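Local coordinates for VWFA domain-containing protein (Bacteroides thetaiotaomicron, PDB 3IBS) that is of unknown function but carries a magnesium-binding von Willebrand factor type A domain and is probably membrane-anchored, at residues A[39-44]-A[116-121]; A[193-196]-A[200-203]; A[100-105]-A[138-143]. All coordinates share one frame; numbering follows the deposited sequence.

Overall arrangement
The three contacts sample both faces of the central sheet of a von Willebrand factor type A domain. Contacts 1 and 2 share one face and lie about 9 Å apart between centres; they meet directly, Leu40 CD1 packing on Ala201 CB at 3.9 Å. Contact 3 sits on the other face, about 16 Å from contact 1 and 21 Å from contact 2 between centres. Strands 113-119 and 140-147 join contacts 1 and 3, with a probable hydrogen bond between Val117 N and Ser143 O of 2.9 Å. Contact 1 includes Asp120, a magnesium-binding residue that does not hold the ion in this model; the magnesium is about 12 Å from the Ile118 side chain. Contact 3 lies away from the site.

Contact 1: A[39-44]-A[116-121]; sequences RLISRL and IVITDG
Ile118 reaches out of strand 113-119 and sets its terminal methyl against the side chain of Ile41 on helix 33-46. The touch is tight: Ile118 CD1 lies 3.6 Å from Ile41 CG1 and 3.8 Å from Ile41 CD1, the two side chains running obliquely across each other. In Ile41 the CG1 branch stands beside the backbone N (chi1 -67°), and this rotation brings it nearer the strand than its first bond alone would suggest. Nearly one helical turn further on, Leu44 and Ile116 extend toward each other tip to tip, with 3.7 Å between Leu44 CD1 and Ile116 CD1. No hydrogen bond crosses the interface; this is buried aliphatic packing, continued by Ile16 and Val14 of strand 13-19 and by Leu145 of strand 140-147.

The far side of the helix is looser and polar. Arg39 and Arg43 are exposed there, and their link stays within the helix: Arg39 O accepts from Arg43 NH1 at 3.1 Å as well as from Arg43 N, the two donors coming from opposite faces of the carbonyl plane. The guanidinium meets the oxygen in its own plane but from above that of the carbonyl.

Past the end of the strand the chain becomes polar. Thr119 OG1 accepts from Gly121 N at 2.9 Å in an ST turn and is also hydrogen-bonded to Asp19. Asp120 OD2 forms a salt bridge with Arg33 and a hydrogen bond with Ser23; Asp120 is a known magnesium-binding residue, though not a ligand of the ion in this chain. The arrangement is that of a von Willebrand factor A domain: a helix packed on a mostly parallel mixed sheet, with loops at the strand ends forming a site consistent with a metal ion-dependent adhesion site, in which Ser21 and Ser23 bind the magnesium.

Contact 2: A[193-196]-A[200-203]; sequences VRVD and SAQK
A single water joins Asp196 to Ala201, accepting from the backbone N of each: Asp196 N is 3.1 Å from it and Ala201 N 3.0 Å. The second of these amides lies in the first turn of helix 200-214, where the helix itself has no carbonyl to offer, and the water takes that place while linking the segment around Asp196 to the first turn of the helix.

Beside the water lie two side-chain oxygens, Asp196 OD1 and Ser200 OG, which approach each other to 3.5 Å. Their firmer partner is common to both: Ser198, in the connection between the segments, is hydrogen-bonded through its hydroxyl to Asp196 OD1 and to Ser200 OG. The oxygen of Ser200 stands between its own backbone N and carbonyl carbon (chi1 69°), which directs it back toward Ser198.

Deeper in, the contact becomes apolar and centres on the small methyl of Ala201. Val195 CG2 comes within 3.6 Å of Ala201 CB, while the carbonyl oxygen Arg194 O lies 3.9 Å from the same methyl. Val193 adds its CG2, 4.0 Å from Ala201 CA. Such close approach of strand and helix suits a residue with so short a side chain, and Leu40 of helix 33-46 covers the same alanine. The side chain of Arg194 starts out away from the helix and touches Met149 and Pro150.

The chemistry implies a short strand-to-helix connection fastened indirectly, by water and serine rather than by a direct hydrogen bond between the segments, in which the nearby helix start would probably favour a charged Asp196 carboxylate.

Contact 3: A[100-105]-A[138-143]; sequences LATRSF and KGIQVS
Ile140 lays both of its branches against the ring of Phe105, the two side chains crossing at a slant. Its CD1 sits 3.9 Å from Phe105 CD2, and its CG2 is 4.0 Å from Phe105 CE2, so that the isoleucine touches the CD2, CE2 and CZ atoms. CG1 stands beside the backbone N of Ile140 (chi1 -63°) and CG2 anti to it, and this rotation sets CD1 and CG2 both within reach of the ring. Thr102 completes the first shell through carbon: its CB is 4.1 Å from Ile140 CD1. Its hydroxyl is engaged by Asn99 O, nearly one turn back in helix 94-102.

The fold explains why these groups meet. Strand 113-119, helix 128-136 and strand 140-147 form a beta-alpha-beta crossover, as in other Rossmann-like sheets, and the end of helix 94-102 packs beside the end of helix 128-136, where Ala135 touches both Thr102 and Ile140. Helix 128-136 finishes in a Schellman motif with Gly139 as the C-prime residue at positive phi; Ile140 N bonds back to Ala135 O, which ties the isoleucine's backbone to the end of the helix.

On the other segment, the chain leaving helix 94-102 is held by Ser104. Its OG donates to Leu100 O at 2.7 Å, from 41° above the carbonyl plane, and its backbone N bonds to Ala101 O. These bonds curl the chain so that Phe105 returns, with Thr102 CA at the edge of its ring. Outside this shell, Ile115 of strand 113-119 and Ile15 of strand 13-19 touch both Phe105 and Ala101.

Contact 1: A[39-44]-A[116-121]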
ATOM      1  N   ARG A  39      -7.392  20.814  -1.640  1.00 13.71           N
ATOM      2  CA  ARG A  39      -6.434  21.873  -1.410  1.00 14.04           C
ATOM      3  C   ARG A  39      -6.196  22.688  -2.672  1.00 14.42           C
ATOM      4  O   ARG A  39      -6.074  23.917  -2.589  1.00 15.19           O
ATOM      5  CB  ARG A  39      -5.127  21.291  -0.857  1.00 13.96           C
ATOM      6  CG  ARG A  39      -5.345  20.723   0.545  1.00 14.37           C
ATOM      7  CD  ARG A  39      -4.056  20.161   1.101  1.00 14.25           C
ATOM      8  NE  ARG A  39      -4.301  19.617   2.424  1.00 15.02           N
ATOM      9  CZ  ARG A  39      -3.367  19.089   3.202  1.00 14.51           C
ATOM     10  NH1 ARG A  39      -2.103  19.012   2.785  1.00 13.58           N
ATOM     11  NH2 ARG A  39      -3.715  18.628   4.387  1.00 14.70           N
ATOM     12  N   LEU A  40      -6.166  22.016  -3.829  1.00 13.81           N
ATOM     13  CA  LEU A  40      -6.041  22.694  -5.120  1.00 14.62           C
ATOM     14  C   LEU A  40      -7.270  23.573  -5.401  1.00 13.75           C
ATOM     15  O   LEU A  40      -7.130  24.697  -5.884  1.00 12.33           O
ATOM     16  CB  LEU A  40      -5.877  21.681  -6.267  1.00 15.42           C
ATOM     17  CG  LEU A  40      -5.699  22.214  -7.709  1.00 18.45           C
ATOM     18  CD1 LEU A  40      -4.934  21.178  -8.557  1.00 20.07           C
ATOM     19  CD2 LEU A  40      -7.020  22.568  -8.401  1.00 19.17           C
ATOM     20  N   ILE A  41      -8.464  23.037  -5.125  1.00 12.77           N
ATOM     21  CA  ILE A  41      -9.702  23.789  -5.362  1.00 12.76           C
ATOM     22  C   ILE A  41      -9.774  25.054  -4.492  1.00 12.44           C
ATOM     23  O   ILE A  41     -10.184  26.119  -4.943  1.00 12.45           O
ATOM     24  CB  ILE A  41     -10.943  22.918  -5.121  1.00 12.06           C
ATOM     25  CG1 ILE A  41     -11.027  21.802  -6.189  1.00 12.87           C
ATOM     26  CG2 ILE A  41     -12.232  23.790  -5.136  1.00 13.14           C
ATOM     27  CD1 ILE A  41     -11.913  20.623  -5.745  1.00  8.85           C
ATOM     28  N   SER A  42      -9.389  24.902  -3.233  1.00 12.90           N
ATOM     29  CA  SER A  42      -9.347  26.021  -2.308  1.00 13.83           C
ATOM     30  C   SER A  42      -8.455  27.128  -2.871  1.00 13.20           C
ATOM     31  O   SER A  42      -8.833  28.292  -2.840  1.00 13.47           O
ATOM     32  CB  SER A  42      -8.885  25.564  -0.918  1.00 13.70           C
ATOM     33  OG  SER A  42      -8.879  26.665  -0.028  1.00 16.03           O
ATOM     34  N   ARG A  43      -7.312  26.766  -3.439  1.00 12.89           N
ATOM     35  CA  ARG A  43      -6.403  27.773  -3.999  1.00 13.37           C
ATOM     36  C   ARG A  43      -6.924  28.346  -5.331  1.00 13.58           C
ATOM     37  O   ARG A  43      -6.736  29.525  -5.623  1.00 13.49           O
ATOM     38  CB  ARG A  43      -4.969  27.203  -4.137  1.00 13.73           C
ATOM     39  CG  ARG A  43      -4.288  26.955  -2.780  1.00 13.94           C
ATOM     40  CD  ARG A  43      -3.108  25.951  -2.844  1.00 15.11           C
ATOM     41  NE  ARG A  43      -2.366  25.941  -1.578  1.00 16.78           N
ATOM     42  CZ  ARG A  43      -2.775  25.349  -0.454  1.00 19.58           C
ATOM     43  NH1 ARG A  43      -3.939  24.690  -0.416  1.00 20.03           N
ATOM     44  NH2 ARG A  43      -2.017  25.402   0.641  1.00 18.84           N
ATOM     45  N   LEU A  44      -7.602  27.511  -6.116  1.00 13.38           N
ATOM     46  CA  LEU A  44      -8.284  27.956  -7.306  1.00 14.03           C
ATOM     47  C   LEU A  44      -9.313  29.060  -6.944  1.00 14.03           C
ATOM     48  O   LEU A  44      -9.345  30.121  -7.571  1.00 14.08           O
ATOM     49  CB  LEU A  44      -8.957  26.753  -7.988  1.00 14.59           C
ATOM     50  CG  LEU A  44      -9.701  26.941  -9.314  1.00 17.38           C
ATOM     51  CD1 LEU A  44      -9.832  25.588 -10.073  1.00 17.35           C
ATOM     52  CD2 LEU A  44     -11.071  27.597  -9.084  1.00 19.06           C
ATOM     53  N   ILE A 116     -14.388  21.909 -14.724  1.00 13.64           N
ATOM     54  CA  ILE A 116     -13.075  21.354 -14.370  1.00 13.59           C
ATOM     55  C   ILE A 116     -13.296  20.034 -13.680  1.00 13.18           C
ATOM     56  O   ILE A 116     -13.779  20.013 -12.545  1.00 13.25           O
ATOM     57  CB  ILE A 116     -12.275  22.295 -13.462  1.00 14.42           C
ATOM     58  CG1 ILE A 116     -12.025  23.620 -14.185  1.00 15.38           C
ATOM     59  CG2 ILE A 116     -10.928  21.657 -13.056  1.00 13.94           C
ATOM     60  CD1 ILE A 116     -11.506  24.635 -13.270  1.00 19.36           C
ATOM     61  N   VAL A 117     -12.999  18.942 -14.401  1.00 11.88           N
ATOM     62  CA  VAL A 117     -13.162  17.593 -13.898  1.00 11.44           C
ATOM     63  C   VAL A 117     -11.861  17.219 -13.208  1.00 11.47           C
ATOM     64  O   VAL A 117     -10.774  17.361 -13.788  1.00 10.59           O
ATOM     65  CB  VAL A 117     -13.444  16.569 -15.058  1.00 11.91           C
ATOM     66  CG1 VAL A 117     -13.697  15.156 -14.510  1.00 10.11           C
ATOM     67  CG2 VAL A 117     -14.636  17.026 -15.895  1.00 11.76           C
ATOM     68  N   ILE A 118     -11.966  16.790 -11.957  1.00 11.41           N
ATOM     69  CA  ILE A 118     -10.798  16.336 -11.203  1.00 11.42           C
ATOM     70  C   ILE A 118     -10.966  14.863 -10.819  1.00 11.84           C
ATOM     71  O   ILE A 118     -11.859  14.514 -10.036  1.00 12.56           O
ATOM     72  CB  ILE A 118     -10.587  17.175  -9.943  1.00 11.38           C
ATOM     73  CG1 ILE A 118     -10.518  18.668 -10.330  1.00 13.21           C
ATOM     74  CG2 ILE A 118      -9.328  16.723  -9.217  1.00  8.35           C
ATOM     75  CD1 ILE A 118     -10.436  19.697  -9.095  1.00 10.66           C
ATOM     76  N   THR A 119     -10.128  13.995 -11.371  1.00 12.09           N
ATOM     77  CA  THR A 119     -10.408  12.550 -11.297  1.00 11.94           C
ATOM     78  C   THR A 119      -9.141  11.727 -11.569  1.00 12.19           C
ATOM     79  O   THR A 119      -8.170  12.246 -12.095  1.00 11.35           O
ATOM     80  CB  THR A 119     -11.536  12.164 -12.322  1.00 11.74           C
ATOM     81  OG1 THR A 119     -11.891  10.774 -12.204  1.00 12.22           O
ATOM     82  CG2 THR A 119     -11.091  12.478 -13.774  1.00 11.31           C
ATOM     83  N   ASP A 120      -9.156  10.440 -11.218  1.00 12.23           N
ATOM     84  CA  ASP A 120      -8.123   9.534 -11.733  1.00 13.22           C
ATOM     85  C   ASP A 120      -8.558   8.918 -13.085  1.00 13.58           C
ATOM     86  O   ASP A 120      -7.792   8.150 -13.696  1.00 13.91           O
ATOM     87  CB  ASP A 120      -7.750   8.471 -10.690  1.00 12.78           C
ATOM     88  CG  ASP A 120      -8.962   7.719 -10.177  1.00 14.53           C
ATOM     89  OD1 ASP A 120      -9.908   7.514 -10.979  1.00 14.07           O
ATOM     90  OD2 ASP A 120      -8.989   7.367  -8.977  1.00 13.73           O
ATOM     91  N   GLY A 121      -9.771   9.265 -13.555  1.00 14.04           N
ATOM     92  CA  GLY A 121     -10.264   8.826 -14.885  1.00 14.18           C
ATOM     93  C   GLY A 121     -10.347   7.305 -15.062  1.00 15.42           C
ATOM     94  O   GLY A 121     -10.386   6.774 -16.202  1.00 15.15           O
TER

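Contact 2: A[193-196]-A[200-203]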
ATOM      1  N   VAL A 193      -4.064  18.467 -17.341  1.00 16.12           N
ATOM      2  CA  VAL A 193      -2.839  18.561 -16.568  1.00 16.31           C
ATOM      3  C   VAL A 193      -2.842  17.475 -15.505  1.00 16.61           C
ATOM      4  O   VAL A 193      -3.905  17.144 -14.924  1.00 16.50           O
ATOM      5  CB  VAL A 193      -2.579  19.997 -16.002  1.00 17.47           C
ATOM      6  CG1 VAL A 193      -3.729  20.484 -15.119  1.00 16.98           C
ATOM      7  CG2 VAL A 193      -1.200  20.085 -15.257  1.00 17.71           C
ATOM      8  N   ARG A 194      -1.672  16.883 -15.298  1.00 15.43           N
ATOM      9  CA  ARG A 194      -1.513  15.907 -14.251  1.00 16.13           C
ATOM     10  C   ARG A 194      -1.230  16.613 -12.935  1.00 16.18           C
ATOM     11  O   ARG A 194      -0.407  17.530 -12.851  1.00 15.37           O
ATOM     12  CB  ARG A 194      -0.387  14.917 -14.567  1.00 16.11           C
ATOM     13  CG  ARG A 194      -0.348  13.711 -13.614  1.00 17.79           C
ATOM     14  CD  ARG A 194       0.879  12.877 -13.881  1.00 22.62           C
ATOM     15  NE  ARG A 194       1.051  11.777 -12.930  1.00 26.96           N
ATOM     16  CZ  ARG A 194       2.014  11.713 -12.005  1.00 29.23           C
ATOM     17  NH1 ARG A 194       2.887  12.712 -11.863  1.00 30.65           N
ATOM     18  NH2 ARG A 194       2.096  10.657 -11.200  1.00 27.27           N
ATOM     19  N   VAL A 195      -1.918  16.173 -11.899  1.00 16.60           N
ATOM     20  CA  VAL A 195      -1.699  16.729 -10.593  1.00 17.80           C
ATOM     21  C   VAL A 195      -0.565  15.889  -9.966  1.00 19.47           C
ATOM     22  O   VAL A 195      -0.623  14.667  -9.978  1.00 20.16           O
ATOM     23  CB  VAL A 195      -2.988  16.693  -9.746  1.00 17.62           C
ATOM     24  CG1 VAL A 195      -2.724  17.147  -8.313  1.00 17.87           C
ATOM     25  CG2 VAL A 195      -4.087  17.562 -10.387  1.00 15.87           C
ATOM     26  N   ASP A 196       0.485  16.551  -9.500  1.00 20.75           N
ATOM     27  CA  ASP A 196       1.503  15.904  -8.656  1.00 22.37           C
ATOM     28  C   ASP A 196       1.636  16.680  -7.327  1.00 22.77           C
ATOM     29  O   ASP A 196       0.722  17.405  -6.948  1.00 22.71           O
ATOM     30  CB  ASP A 196       2.837  15.788  -9.402  1.00 22.62           C
ATOM     31  CG  ASP A 196       3.384  17.137  -9.847  1.00 24.46           C
ATOM     32  OD1 ASP A 196       3.028  18.179  -9.240  1.00 24.88           O
ATOM     33  OD2 ASP A 196       4.179  17.154 -10.813  1.00 26.79           O
ATOM     34  N   SER A 200       1.899  22.996  -9.481  1.00 25.96           N
ATOM     35  CA  SER A 200       1.887  23.155 -10.939  1.00 25.88           C
ATOM     36  C   SER A 200       0.497  23.051 -11.574  1.00 25.27           C
ATOM     37  O   SER A 200       0.137  23.863 -12.430  1.00 25.12           O
ATOM     38  CB  SER A 200       2.856  22.170 -11.615  1.00 25.94           C
ATOM     39  OG  SER A 200       2.390  20.833 -11.500  1.00 26.86           O
ATOM     40  N   ALA A 201      -0.285  22.056 -11.165  1.00 24.59           N
ATOM     41  CA  ALA A 201      -1.615  21.876 -11.734  1.00 23.76           C
ATOM     42  C   ALA A 201      -2.537  23.062 -11.402  1.00 24.22           C
ATOM     43  O   ALA A 201      -3.265  23.559 -12.272  1.00 23.90           O
ATOM     44  CB  ALA A 201      -2.219  20.559 -11.251  1.00 23.39           C
ATOM     45  N   GLN A 202      -2.500  23.509 -10.148  1.00 24.29           N
ATOM     46  CA  GLN A 202      -3.354  24.608  -9.704  1.00 25.02           C
ATOM     47  C   GLN A 202      -3.056  25.873 -10.502  1.00 25.06           C
ATOM     48  O   GLN A 202      -3.971  26.592 -10.910  1.00 25.34           O
ATOM     49  CB  GLN A 202      -3.194  24.878  -8.202  1.00 24.61           C
ATOM     50  CG  GLN A 202      -4.071  26.046  -7.683  1.00 24.94           C
ATOM     51  CD  GLN A 202      -3.314  27.361  -7.635  1.00 23.66           C
ATOM     52  OE1 GLN A 202      -2.204  27.409  -7.120  1.00 24.88           O
ATOM     53  NE2 GLN A 202      -3.912  28.432  -8.160  1.00 23.13           N
ATOM     54  N   LYS A 203      -1.774  26.139 -10.716  1.00 24.97           N
ATOM     55  CA  LYS A 203      -1.389  27.349 -11.411  1.00 25.08           C
ATOM     56  C   LYS A 203      -1.719  27.268 -12.898  1.00 24.49           C
ATOM     57  O   LYS A 203      -2.136  28.258 -13.484  1.00 24.25           O
ATOM     58  CB  LYS A 203       0.084  27.651 -11.191  1.00 25.66           C
ATOM     59  CG  LYS A 203       0.388  28.247  -9.823  1.00 27.36           C
ATOM     60  CD  LYS A 203       1.848  28.580  -9.731  1.00 31.18           C
ATOM     61  CE  LYS A 203       2.677  27.327  -9.963  1.00 32.70           C
ATOM     62  NZ  LYS A 203       3.957  27.647 -10.629  1.00 31.77           N
TER
HETATM   63  O   HOH W   1       0.536  19.658  -9.515  1.00 21.15           O

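Contact 3: A[100-105]-A[138-143]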
ATOM      1  N   LEU A 100     -24.576  17.309 -15.859  1.00 13.71           N
ATOM      2  CA  LEU A 100     -25.163  18.081 -14.756  1.00 13.81           C
ATOM      3  C   LEU A 100     -24.536  19.485 -14.695  1.00 14.23           C
ATOM      4  O   LEU A 100     -25.234  20.490 -14.509  1.00 13.81           O
ATOM      5  CB  LEU A 100     -24.983  17.345 -13.419  1.00 13.95           C
ATOM      6  CG  LEU A 100     -25.473  18.011 -12.116  1.00 13.90           C
ATOM      7  CD1 LEU A 100     -27.002  18.337 -12.154  1.00 13.82           C
ATOM      8  CD2 LEU A 100     -25.119  17.119 -10.906  1.00 12.31           C
ATOM      9  N   ALA A 101     -23.219  19.565 -14.864  1.00 14.20           N
ATOM     10  CA  ALA A 101     -22.567  20.885 -14.865  1.00 14.76           C
ATOM     11  C   ALA A 101     -23.115  21.828 -15.938  1.00 14.81           C
ATOM     12  O   ALA A 101     -23.368  23.006 -15.661  1.00 13.90           O
ATOM     13  CB  ALA A 101     -21.035  20.760 -14.980  1.00 14.74           C
ATOM     14  N   THR A 102     -23.294  21.324 -17.159  1.00 15.86           N
ATOM     15  CA  THR A 102     -23.836  22.167 -18.240  1.00 16.48           C
ATOM     16  C   THR A 102     -25.230  22.716 -17.926  1.00 16.86           C
ATOM     17  O   THR A 102     -25.554  23.819 -18.349  1.00 17.32           O
ATOM     18  CB  THR A 102     -23.896  21.442 -19.614  1.00 16.77           C
ATOM     19  OG1 THR A 102     -25.039  20.582 -19.643  1.00 19.67           O
ATOM     20  CG2 THR A 102     -22.631  20.625 -19.862  1.00 15.56           C
ATOM     21  N   ARG A 103     -26.052  21.958 -17.200  1.00 16.83           N
ATOM     22  CA  ARG A 103     -27.372  22.449 -16.759  1.00 17.90           C
ATOM     23  C   ARG A 103     -27.310  23.449 -15.591  1.00 17.41           C
ATOM     24  O   ARG A 103     -28.330  23.986 -15.213  1.00 16.58           O
ATOM     25  CB  ARG A 103     -28.265  21.288 -16.290  1.00 18.75           C
ATOM     26  CG  ARG A 103     -28.547  20.214 -17.317  1.00 21.42           C
ATOM     27  CD  ARG A 103     -29.725  19.302 -16.865  1.00 23.82           C
ATOM     28  NE  ARG A 103     -29.406  18.329 -15.805  1.00 25.37           N
ATOM     29  CZ  ARG A 103     -28.691  17.209 -15.973  1.00 25.84           C
ATOM     30  NH1 ARG A 103     -28.149  16.904 -17.149  1.00 27.39           N
ATOM     31  NH2 ARG A 103     -28.494  16.394 -14.954  1.00 25.55           N
ATOM     32  N   SER A 104     -26.133  23.666 -15.003  1.00 17.03           N
ATOM     33  CA  SER A 104     -26.038  24.351 -13.707  1.00 17.60           C
ATOM     34  C   SER A 104     -25.498  25.785 -13.813  1.00 18.01           C
ATOM     35  O   SER A 104     -25.370  26.495 -12.799  1.00 17.36           O
ATOM     36  CB  SER A 104     -25.145  23.552 -12.748  1.00 16.92           C
ATOM     37  OG  SER A 104     -25.660  22.251 -12.504  1.00 17.84           O
ATOM     38  N   PHE A 105     -25.146  26.189 -15.029  1.00 17.95           N
ATOM     39  CA  PHE A 105     -24.615  27.523 -15.266  1.00 18.65           C
ATOM     40  C   PHE A 105     -25.776  28.491 -15.339  1.00 19.89           C
ATOM     41  O   PHE A 105     -26.904  28.064 -15.538  1.00 20.27           O
ATOM     42  CB  PHE A 105     -23.803  27.536 -16.573  1.00 17.88           C
ATOM     43  CG  PHE A 105     -22.480  26.819 -16.479  1.00 15.25           C
ATOM     44  CD1 PHE A 105     -21.381  27.441 -15.907  1.00 12.98           C
ATOM     45  CD2 PHE A 105     -22.321  25.545 -17.009  1.00 13.00           C
ATOM     46  CE1 PHE A 105     -20.139  26.804 -15.834  1.00 12.48           C
ATOM     47  CE2 PHE A 105     -21.092  24.877 -16.928  1.00 14.46           C
ATOM     48  CZ  PHE A 105     -19.993  25.507 -16.345  1.00 13.45           C
ATOM     49  N   LYS A 138     -21.806  24.210 -26.582  1.00 17.22           N
ATOM     50  CA  LYS A 138     -22.540  25.266 -25.881  1.00 17.91           C
ATOM     51  C   LYS A 138     -21.602  26.373 -25.411  1.00 17.77           C
ATOM     52  O   LYS A 138     -22.006  27.238 -24.644  1.00 18.15           O
ATOM     53  CB  LYS A 138     -23.290  24.694 -24.676  1.00 18.39           C
ATOM     54  CG  LYS A 138     -24.567  23.931 -25.004  1.00 20.42           C
ATOM     55  CD  LYS A 138     -24.706  22.757 -24.026  1.00 22.91           C
ATOM     56  CE  LYS A 138     -26.157  22.353 -23.765  1.00 24.52           C
ATOM     57  NZ  LYS A 138     -26.984  22.218 -24.992  1.00 26.24           N
ATOM     58  N   GLY A 139     -20.356  26.341 -25.872  1.00 17.36           N
ATOM     59  CA  GLY A 139     -19.359  27.335 -25.489  1.00 17.08           C
ATOM     60  C   GLY A 139     -18.722  27.119 -24.119  1.00 16.86           C
ATOM     61  O   GLY A 139     -18.089  28.026 -23.585  1.00 17.28           O
ATOM     62  N   ILE A 140     -18.894  25.932 -23.538  1.00 16.16           N
ATOM     63  CA  ILE A 140     -18.303  25.627 -22.228  1.00 15.24           C
ATOM     64  C   ILE A 140     -16.996  24.845 -22.427  1.00 15.19           C
ATOM     65  O   ILE A 140     -16.981  23.869 -23.156  1.00 15.29           O
ATOM     66  CB  ILE A 140     -19.280  24.805 -21.352  1.00 15.45           C
ATOM     67  CG1 ILE A 140     -20.546  25.621 -21.049  1.00 14.39           C
ATOM     68  CG2 ILE A 140     -18.602  24.375 -20.033  1.00 14.92           C
ATOM     69  CD1 ILE A 140     -21.794  24.758 -20.796  1.00 15.07           C
ATOM     70  N   GLN A 141     -15.900  25.274 -21.810  1.00 14.19           N
ATOM     71  CA  GLN A 141     -14.650  24.550 -21.978  1.00 13.84           C
ATOM     72  C   GLN A 141     -14.431  23.560 -20.853  1.00 12.88           C
ATOM     73  O   GLN A 141     -14.410  23.945 -19.678  1.00 11.54           O
ATOM     74  CB  GLN A 141     -13.460  25.503 -22.106  1.00 14.49           C
ATOM     75  CG  GLN A 141     -13.521  26.332 -23.400  1.00 18.05           C
ATOM     76  CD  GLN A 141     -12.387  27.345 -23.490  1.00 22.45           C
ATOM     77  OE1 GLN A 141     -12.580  28.536 -23.236  1.00 24.82           O
ATOM     78  NE2 GLN A 141     -11.198  26.871 -23.835  1.00 23.76           N
ATOM     79  N   VAL A 142     -14.261  22.291 -21.223  1.00 11.23           N
ATOM     80  CA  VAL A 142     -14.079  21.236 -20.243  1.00 10.14           C
ATOM     81  C   VAL A 142     -12.596  20.892 -20.098  1.00  9.96           C
ATOM     82  O   VAL A 142     -11.949  20.426 -21.057  1.00 10.16           O
ATOM     83  CB  VAL A 142     -14.928  19.978 -20.562  1.00 10.15           C
ATOM     84  CG1 VAL A 142     -14.840  18.946 -19.417  1.00 10.13           C
ATOM     85  CG2 VAL A 142     -16.392  20.358 -20.798  1.00  9.94           C
ATOM     86  N   SER A 143     -12.068  21.119 -18.899  1.00  8.85           N
ATOM     87  CA  SER A 143     -10.691  20.747 -18.552  1.00  8.80           C
ATOM     88  C   SER A 143     -10.666  19.573 -17.589  1.00  9.21           C
ATOM     89  O   SER A 143     -11.645  19.332 -16.883  1.00  9.11           O
ATOM     90  CB  SER A 143      -9.904  21.927 -17.943  1.00  8.25           C
ATOM     91  OG  SER A 143      -9.655  22.920 -18.926  1.00  8.94           O
TER